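Local coordinates for major capsid protein (Faustovirus, PDB 5J7O) that is the major protein of the capsid of a large double-stranded DNA virus, a double jelly-roll that assembles in trimers, at residues V362-T374 with T501-Q514. Residues are numbered along the deposited sequence; the frame is centred on the assembly and turned at random.
Sequences VLLTQYNRYTTYT and TTFKQSASQVMQNQ
The mixed seven-stranded sheet of this double jelly-roll capsid protein, probably an extension beyond the jelly-roll sheets, has one parallel pairing, strand 364-374 with strand 503-514. The pair is centred about 41 Å from the centre of the chain. The axes of these two strand segments come within 4.7 Å and are inclined by 6°. The pair links two otherwise antiparallel parts of the sheet: strand 341-351 flanks the first strand and strand 473-490 the second. Backbone hydrogen bonds run from Gln-505 N to Thr-365 O at one end to Met-511 N to Thr-371 O, 2.8 Å, at the other. The link from Ala-507 N to Tyr-367 O is weak.

Gln-366, Asn-368 and Tyr-370 share one face with Gln-505, Ala-507 and Gln-509. The Gln-366 and Gln-505 side chains run alongside each other in the same direction, their amide planes turned by 36°. Gln-505 NE2 is 3.4 Å from Gln-366 CG. Gln-509 OE1 meets the edge of the Tyr-370 ring, 3.2 Å from CD1, and its amide stands perpendicular to that ring. Gln-509 NE2 makes a hydrogen bond to OE1 of Gln-484 on strand 473-490.

On the other face, Ser-506 OG sits at the Tyr-367 ring edge, 3.3 Å from CD2. Arg-369 NE makes a nearly straight hydrogen bond to Thr-371 OG1, in the guanidinium plane.

Lys-504 bends at chi2 (-59°) and brings NZ to Leu-364 O, 2.9 Å away and above the carbonyl plane. NZ also hydrogen-bonds to Thr-501 O and forms a salt bridge with Asp-493 of the second subunit. At the far end, Tyr-373 N makes a weak hydrogen bond to Met-511 SD at 3.7 Å.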
ATOM      1  N   VAL B 362      35.024  36.320 -29.163  1.00 53.77           N
ATOM      2  CA  VAL B 362      36.014  35.552 -29.910  1.00 56.13           C
ATOM      3  C   VAL B 362      36.487  34.324 -29.137  1.00 58.44           C
ATOM      4  O   VAL B 362      36.211  33.187 -29.538  1.00 65.15           O
ATOM      5  CB  VAL B 362      37.201  36.447 -30.305  1.00 55.97           C
ATOM      6  CG1 VAL B 362      38.206  35.658 -31.114  1.00 56.24           C
ATOM      7  CG2 VAL B 362      36.710  37.651 -31.098  1.00 55.97           C
ATOM      8  N   LEU B 363      37.209  34.534 -28.038  1.00 52.89           N
ATOM      9  CA  LEU B 363      37.839  33.434 -27.304  1.00 50.64           C
ATOM     10  C   LEU B 363      36.822  32.841 -26.336  1.00 49.14           C
ATOM     11  O   LEU B 363      36.668  33.320 -25.210  1.00 49.35           O
ATOM     12  CB  LEU B 363      39.089  33.918 -26.576  1.00 51.36           C
ATOM     13  CG  LEU B 363      40.169  32.887 -26.219  1.00 49.76           C
ATOM     14  CD1 LEU B 363      41.472  33.588 -25.868  1.00 49.80           C
ATOM     15  CD2 LEU B 363      39.743  31.973 -25.076  1.00 47.26           C
ATOM     16  N   LEU B 364      36.148  31.774 -26.761  1.00 48.07           N
ATOM     17  CA  LEU B 364      35.128  31.131 -25.939  1.00 44.44           C
ATOM     18  C   LEU B 364      35.782  30.187 -24.936  1.00 41.56           C
ATOM     19  O   LEU B 364      36.466  29.234 -25.324  1.00 38.60           O
ATOM     20  CB  LEU B 364      34.136  30.372 -26.815  1.00 44.26           C
ATOM     21  CG  LEU B 364      33.104  29.548 -26.042  1.00 43.69           C
ATOM     22  CD1 LEU B 364      32.198  30.452 -25.221  1.00 42.25           C
ATOM     23  CD2 LEU B 364      32.290  28.671 -26.980  1.00 43.91           C
ATOM     24  N   THR B 365      35.553  30.441 -23.648  1.00 42.47           N
ATOM     25  CA  THR B 365      36.142  29.662 -22.565  1.00 41.09           C
ATOM     26  C   THR B 365      35.180  28.630 -21.986  1.00 37.03           C
ATOM     27  O   THR B 365      35.547  27.460 -21.832  1.00 33.72           O
ATOM     28  CB  THR B 365      36.629  30.601 -21.453  1.00 44.24           C
ATOM     29  OG1 THR B 365      37.722  31.391 -21.937  1.00 46.72           O
ATOM     30  CG2 THR B 365      37.081  29.807 -20.237  1.00 44.95           C
ATOM     31  N   GLN B 366      33.955  29.037 -21.661  1.00 38.80           N
ATOM     32  CA  GLN B 366      32.975  28.157 -21.041  1.00 39.72           C
ATOM     33  C   GLN B 366      31.652  28.238 -21.787  1.00 40.13           C
ATOM     34  O   GLN B 366      31.230  29.318 -22.208  1.00 41.34           O
ATOM     35  CB  GLN B 366      32.753  28.515 -19.566  1.00 40.14           C
ATOM     36  CG  GLN B 366      34.010  28.487 -18.715  1.00 41.04           C
ATOM     37  CD  GLN B 366      33.752  28.935 -17.291  1.00 43.47           C
ATOM     38  OE1 GLN B 366      32.645  28.784 -16.773  1.00 44.33           O
ATOM     39  NE2 GLN B 366      34.771  29.498 -16.653  1.00 43.53           N
ATOM     40  N   TYR B 367      31.002  27.087 -21.938  1.00 40.77           N
ATOM     41  CA  TYR B 367      29.680  26.992 -22.536  1.00 40.55           C
ATOM     42  C   TYR B 367      28.772  26.210 -21.600  1.00 37.83           C
ATOM     43  O   TYR B 367      29.191  25.212 -21.006  1.00 36.78           O
ATOM     44  CB  TYR B 367      29.735  26.314 -23.918  1.00 42.54           C
ATOM     45  CG  TYR B 367      28.382  25.921 -24.479  1.00 46.70           C
ATOM     46  CD1 TYR B 367      27.645  26.806 -25.256  1.00 47.83           C
ATOM     47  CD2 TYR B 367      27.849  24.658 -24.239  1.00 46.76           C
ATOM     48  CE1 TYR B 367      26.411  26.445 -25.772  1.00 47.56           C
ATOM     49  CE2 TYR B 367      26.619  24.294 -24.745  1.00 47.40           C
ATOM     50  CZ  TYR B 367      25.903  25.190 -25.509  1.00 47.37           C
ATOM     51  OH  TYR B 367      24.680  24.820 -26.020  1.00 46.56           O
ATOM     52  N   ASN B 368      27.531  26.670 -21.468  1.00 36.87           N
ATOM     53  CA  ASN B 368      26.524  25.989 -20.668  1.00 35.63           C
ATOM     54  C   ASN B 368      25.216  25.950 -21.439  1.00 36.80           C
ATOM     55  O   ASN B 368      24.855  26.921 -22.108  1.00 38.70           O
ATOM     56  CB  ASN B 368      26.306  26.679 -19.314  1.00 34.67           C
ATOM     57  CG  ASN B 368      27.487  26.521 -18.380  1.00 34.47           C
ATOM     58  OD1 ASN B 368      28.523  27.165 -18.553  1.00 34.41           O
ATOM     59  ND2 ASN B 368      27.334  25.670 -17.372  1.00 33.91           N
ATOM     60  N   ARG B 369      24.511  24.826 -21.346  1.00 35.83           N
ATOM     61  CA  ARG B 369      23.185  24.684 -21.930  1.00 36.51           C
ATOM     62  C   ARG B 369      22.221  24.191 -20.863  1.00 36.50           C
ATOM     63  O   ARG B 369      22.537  23.265 -20.111  1.00 35.48           O
ATOM     64  CB  ARG B 369      23.191  23.721 -23.124  1.00 38.26           C
ATOM     65  CG  ARG B 369      21.800  23.420 -23.665  1.00 38.42           C
ATOM     66  CD  ARG B 369      21.850  22.617 -24.951  1.00 38.96           C
ATOM     67  NE  ARG B 369      20.520  22.170 -25.355  1.00 39.37           N
ATOM     68  CZ  ARG B 369      20.239  21.634 -26.538  1.00 38.58           C
ATOM     69  NH1 ARG B 369      21.195  21.481 -27.445  1.00 37.93           N
ATOM     70  NH2 ARG B 369      18.999  21.253 -26.817  1.00 37.43           N
ATOM     71  N   TYR B 370      21.049  24.820 -20.797  1.00 36.24           N
ATOM     72  CA  TYR B 370      19.992  24.436 -19.869  1.00 33.69           C
ATOM     73  C   TYR B 370      18.731  24.197 -20.683  1.00 33.34           C
ATOM     74  O   TYR B 370      18.275  25.097 -21.394  1.00 34.41           O
ATOM     75  CB  TYR B 370      19.758  25.523 -18.815  1.00 31.54           C
ATOM     76  CG  TYR B 370      21.001  25.960 -18.067  1.00 32.47           C
ATOM     77  CD1 TYR B 370      21.305  25.433 -16.819  1.00 33.66           C
ATOM     78  CD2 TYR B 370      21.861  26.912 -18.604  1.00 33.93           C
ATOM     79  CE1 TYR B 370      22.436  25.835 -16.129  1.00 35.02           C
ATOM     80  CE2 TYR B 370      22.994  27.318 -17.922  1.00 36.89           C
ATOM     81  CZ  TYR B 370      23.276  26.777 -16.685  1.00 37.05           C
ATOM     82  OH  TYR B 370      24.402  27.180 -16.005  1.00 39.03           O
ATOM     83  N   THR B 371      18.168  22.992 -20.585  1.00 32.89           N
ATOM     84  CA  THR B 371      17.060  22.585 -21.441  1.00 33.04           C
ATOM     85  C   THR B 371      15.947  21.968 -20.608  1.00 30.26           C
ATOM     86  O   THR B 371      16.173  20.978 -19.904  1.00 30.03           O
ATOM     87  CB  THR B 371      17.528  21.593 -22.510  1.00 34.85           C
ATOM     88  OG1 THR B 371      18.532  22.206 -23.326  1.00 37.10           O
ATOM     89  CG2 THR B 371      16.359  21.159 -23.384  1.00 33.96           C
ATOM     90  N   THR B 372      14.750  22.544 -20.703  1.00 31.61           N
ATOM     91  CA  THR B 372      13.547  21.999 -20.095  1.00 32.43           C
ATOM     92  C   THR B 372      12.504  21.739 -21.175  1.00 34.89           C
ATOM     93  O   THR B 372      12.574  22.286 -22.280  1.00 35.62           O
ATOM     94  CB  THR B 372      12.962  22.945 -19.035  1.00 31.87           C
ATOM     95  OG1 THR B 372      12.340  24.064 -19.679  1.00 33.89           O
ATOM     96  CG2 THR B 372      14.049  23.442 -18.096  1.00 32.88           C
ATOM     97  N   TYR B 373      11.527  20.896 -20.843  1.00 33.44           N
ATOM     98  CA  TYR B 373      10.445  20.554 -21.755  1.00 34.86           C
ATOM     99  C   TYR B 373       9.111  20.705 -21.042  1.00 36.34           C
ATOM    100  O   TYR B 373       8.963  20.291 -19.889  1.00 38.13           O
ATOM    101  CB  TYR B 373      10.591  19.125 -22.290  1.00 37.01           C
ATOM    102  CG  TYR B 373      11.933  18.844 -22.925  1.00 40.15           C
ATOM    103  CD1 TYR B 373      12.182  19.179 -24.250  1.00 41.67           C
ATOM    104  CD2 TYR B 373      12.951  18.242 -22.199  1.00 41.54           C
ATOM    105  CE1 TYR B 373      13.408  18.924 -24.833  1.00 43.06           C
ATOM    106  CE2 TYR B 373      14.180  17.982 -22.773  1.00 42.62           C
ATOM    107  CZ  TYR B 373      14.403  18.324 -24.089  1.00 43.40           C
ATOM    108  OH  TYR B 373      15.625  18.066 -24.663  1.00 43.50           O
ATOM    109  N   THR B 374       8.142  21.294 -21.733  1.00 34.92           N
ATOM    110  CA  THR B 374       6.815  21.540 -21.171  1.00 35.27           C
ATOM    111  C   THR B 374       5.759  21.008 -22.129  1.00 35.59           C
ATOM    112  O   THR B 374       5.646  21.521 -23.263  1.00 35.54           O
ATOM    113  CB  THR B 374       6.602  23.028 -20.908  1.00 34.98           C
ATOM    114  OG1 THR B 374       7.800  23.594 -20.363  1.00 37.87           O
ATOM    115  CG2 THR B 374       5.460  23.235 -19.923  1.00 34.22           C
ATOM    116  N   THR B 501      43.581  28.369 -21.367  1.00 43.21           N
ATOM    117  CA  THR B 501      42.300  28.687 -21.984  1.00 42.83           C
ATOM    118  C   THR B 501      42.008  27.825 -23.204  1.00 42.48           C
ATOM    119  O   THR B 501      40.889  27.881 -23.723  1.00 40.72           O
ATOM    120  CB  THR B 501      42.243  30.167 -22.374  1.00 43.77           C
ATOM    121  OG1 THR B 501      43.340  30.482 -23.240  1.00 44.81           O
ATOM    122  CG2 THR B 501      42.304  31.050 -21.134  1.00 44.11           C
ATOM    123  N   THR B 502      42.982  27.046 -23.680  1.00 42.89           N
ATOM    124  CA  THR B 502      42.726  26.042 -24.705  1.00 42.54           C
ATOM    125  C   THR B 502      42.015  24.816 -24.147  1.00 41.51           C
ATOM    126  O   THR B 502      41.559  23.972 -24.927  1.00 42.45           O
ATOM    127  CB  THR B 502      44.039  25.617 -25.369  1.00 42.27           C
ATOM    128  OG1 THR B 502      44.880  24.980 -24.400  1.00 42.25           O
ATOM    129  CG2 THR B 502      44.764  26.829 -25.937  1.00 42.41           C
ATOM    130  N   PHE B 503      41.912  24.707 -22.821  1.00 40.55           N
ATOM    131  CA  PHE B 503      41.217  23.611 -22.148  1.00 41.44           C
ATOM    132  C   PHE B 503      39.771  24.047 -21.928  1.00 41.68           C
ATOM    133  O   PHE B 503      39.388  24.551 -20.869  1.00 42.81           O
ATOM    134  CB  PHE B 503      41.923  23.270 -20.840  1.00 42.13           C
ATOM    135  CG  PHE B 503      41.570  21.924 -20.279  1.00 34.23           C
ATOM    136  CD1 PHE B 503      40.867  20.995 -21.026  1.00 33.83           C
ATOM    137  CD2 PHE B 503      41.941  21.594 -18.986  1.00 34.23           C
ATOM    138  CE1 PHE B 503      40.544  19.761 -20.491  1.00 41.21           C
ATOM    139  CE2 PHE B 503      41.617  20.367 -18.446  1.00 38.16           C
ATOM    140  CZ  PHE B 503      40.920  19.449 -19.197  1.00 38.46           C
ATOM    141  N   LYS B 504      38.951  23.844 -22.957  1.00 40.34           N
ATOM    142  CA  LYS B 504      37.600  24.382 -22.957  1.00 39.13           C
ATOM    143  C   LYS B 504      36.693  23.600 -22.013  1.00 36.20           C
ATOM    144  O   LYS B 504      36.921  22.421 -21.726  1.00 35.75           O
ATOM    145  CB  LYS B 504      37.020  24.360 -24.370  1.00 39.20           C
ATOM    146  CG  LYS B 504      37.896  25.026 -25.419  1.00 41.01           C
ATOM    147  CD  LYS B 504      38.170  26.480 -25.080  1.00 41.34           C
ATOM    148  CE  LYS B 504      38.940  27.160 -26.200  1.00 42.77           C
ATOM    149  NZ  LYS B 504      39.210  28.596 -25.917  1.00 44.15           N
ATOM    150  N   GLN B 505      35.647  24.275 -21.539  1.00 35.52           N
ATOM    151  CA  GLN B 505      34.663  23.689 -20.642  1.00 36.17           C
ATOM    152  C   GLN B 505      33.288  23.693 -21.293  1.00 36.12           C
ATOM    153  O   GLN B 505      32.938  24.609 -22.044  1.00 38.40           O
ATOM    154  CB  GLN B 505      34.585  24.452 -19.315  1.00 36.38           C
ATOM    155  CG  GLN B 505      35.907  24.613 -18.600  1.00 38.84           C
ATOM    156  CD  GLN B 505      35.801  25.513 -17.386  1.00 41.77           C
ATOM    157  OE1 GLN B 505      35.059  25.225 -16.447  1.00 42.94           O
ATOM    158  NE2 GLN B 505      36.539  26.617 -17.404  1.00 44.05           N
ATOM    159  N   SER B 506      32.505  22.662 -20.986  1.00 35.92           N
ATOM    160  CA  SER B 506      31.129  22.578 -21.449  1.00 36.45           C
ATOM    161  C   SER B 506      30.315  21.811 -20.419  1.00 35.69           C
ATOM    162  O   SER B 506      30.814  20.880 -19.780  1.00 36.66           O
ATOM    163  CB  SER B 506      31.032  21.905 -22.823  1.00 38.34           C
ATOM    164  OG  SER B 506      29.725  22.033 -23.354  1.00 38.19           O
ATOM    165  N   ALA B 507      29.058  22.217 -20.257  1.00 35.14           N
ATOM    166  CA  ALA B 507      28.177  21.601 -19.277  1.00 34.92           C
ATOM    167  C   ALA B 507      26.737  21.761 -19.735  1.00 36.84           C
ATOM    168  O   ALA B 507      26.384  22.750 -20.382  1.00 36.24           O
ATOM    169  CB  ALA B 507      28.364  22.214 -17.884  1.00 32.44           C
ATOM    170  N   SER B 508      25.905  20.779 -19.391  1.00 37.90           N
ATOM    171  CA  SER B 508      24.500  20.815 -19.765  1.00 36.34           C
ATOM    172  C   SER B 508      23.639  20.268 -18.637  1.00 35.11           C
ATOM    173  O   SER B 508      24.013  19.301 -17.967  1.00 34.04           O
ATOM    174  CB  SER B 508      24.239  20.017 -21.052  1.00 35.74           C
ATOM    175  OG  SER B 508      24.498  18.636 -20.865  1.00 34.43           O
ATOM    176  N   GLN B 509      22.490  20.910 -18.429  1.00 37.14           N
ATOM    177  CA  GLN B 509      21.418  20.400 -17.584  1.00 38.28           C
ATOM    178  C   GLN B 509      20.192  20.205 -18.461  1.00 36.13           C
ATOM    179  O   GLN B 509      19.676  21.173 -19.028  1.00 35.29           O
ATOM    180  CB  GLN B 509      21.089  21.361 -16.440  1.00 40.94           C
ATOM    181  CG  GLN B 509      22.186  21.573 -15.425  1.00 42.71           C
ATOM    182  CD  GLN B 509      21.707  22.384 -14.235  1.00 45.33           C
ATOM    183  OE1 GLN B 509      20.932  23.329 -14.385  1.00 42.93           O
ATOM    184  NE2 GLN B 509      22.154  22.007 -13.043  1.00 50.31           N
ATOM    185  N   VAL B 510      19.730  18.964 -18.575  1.00 34.16           N
ATOM    186  CA  VAL B 510      18.551  18.638 -19.367  1.00 33.89           C
ATOM    187  C   VAL B 510      17.514  18.012 -18.447  1.00 36.06           C
ATOM    188  O   VAL B 510      17.834  17.098 -17.675  1.00 37.52           O
ATOM    189  CB  VAL B 510      18.888  17.692 -20.533  1.00 32.97           C
ATOM    190  CG1 VAL B 510      17.630  17.354 -21.320  1.00 32.11           C
ATOM    191  CG2 VAL B 510      19.933  18.319 -21.441  1.00 33.27           C
ATOM    192  N   MET B 511      16.282  18.509 -18.521  1.00 34.96           N
ATOM    193  CA  MET B 511      15.187  17.905 -17.773  1.00 34.15           C
ATOM    194  C   MET B 511      14.958  16.478 -18.253  1.00 33.69           C
ATOM    195  O   MET B 511      14.611  16.252 -19.416  1.00 34.18           O
ATOM    196  CB  MET B 511      13.912  18.729 -17.938  1.00 35.05           C
ATOM    197  CG  MET B 511      12.697  18.101 -17.271  1.00 38.55           C
ATOM    198  SD  MET B 511      11.125  18.645 -17.969  1.00 41.91           S
ATOM    199  CE  MET B 511      11.089  20.355 -17.447  1.00 40.75           C
ATOM    200  N   GLN B 512      15.169  15.513 -17.358  1.00 34.49           N
ATOM    201  CA  GLN B 512      14.928  14.120 -17.710  1.00 36.76           C
ATOM    202  C   GLN B 512      13.464  13.745 -17.517  1.00 41.14           C
ATOM    203  O   GLN B 512      12.891  13.024 -18.340  1.00 43.37           O
ATOM    204  CB  GLN B 512      15.828  13.207 -16.879  1.00 38.70           C
ATOM    205  CG  GLN B 512      15.823  11.753 -17.323  1.00 41.33           C
ATOM    206  CD  GLN B 512      16.657  10.864 -16.421  1.00 44.27           C
ATOM    207  OE1 GLN B 512      16.652  11.018 -15.200  1.00 45.79           O
ATOM    208  NE2 GLN B 512      17.383   9.929 -17.022  1.00 44.64           N
ATOM    209  N   ASN B 513      12.845  14.241 -16.448  1.00 43.97           N
ATOM    210  CA  ASN B 513      11.427  14.033 -16.195  1.00 44.60           C
ATOM    211  C   ASN B 513      10.981  15.049 -15.155  1.00 45.69           C
ATOM    212  O   ASN B 513      11.800  15.681 -14.485  1.00 44.82           O
ATOM    213  CB  ASN B 513      11.143  12.602 -15.726  1.00 43.52           C
ATOM    214  CG  ASN B 513       9.691  12.204 -15.914  1.00 43.81           C
ATOM    215  OD1 ASN B 513       8.842  13.040 -16.233  1.00 42.26           O
ATOM    216  ND2 ASN B 513       9.396  10.925 -15.714  1.00 45.03           N
ATOM    217  N   GLN B 514       9.664  15.196 -15.028  1.00 46.27           N
ATOM    218  CA  GLN B 514       9.081  16.128 -14.072  1.00 46.16           C
ATOM    219  C   GLN B 514       7.829  15.514 -13.466  1.00 44.77           C
ATOM    220  O   GLN B 514       6.970  15.011 -14.193  1.00 45.07           O
ATOM    221  CB  GLN B 514       8.741  17.466 -14.737  1.00 47.98           C
ATOM    222  CG  GLN B 514       8.059  18.464 -13.810  1.00 50.78           C
ATOM    223  CD  GLN B 514       7.740  19.780 -14.493  1.00 53.38           C
ATOM    224  OE1 GLN B 514       7.113  20.662 -13.906  1.00 52.77           O
ATOM    225  NE2 GLN B 514       8.174  19.918 -15.742  1.00 54.94           N
TER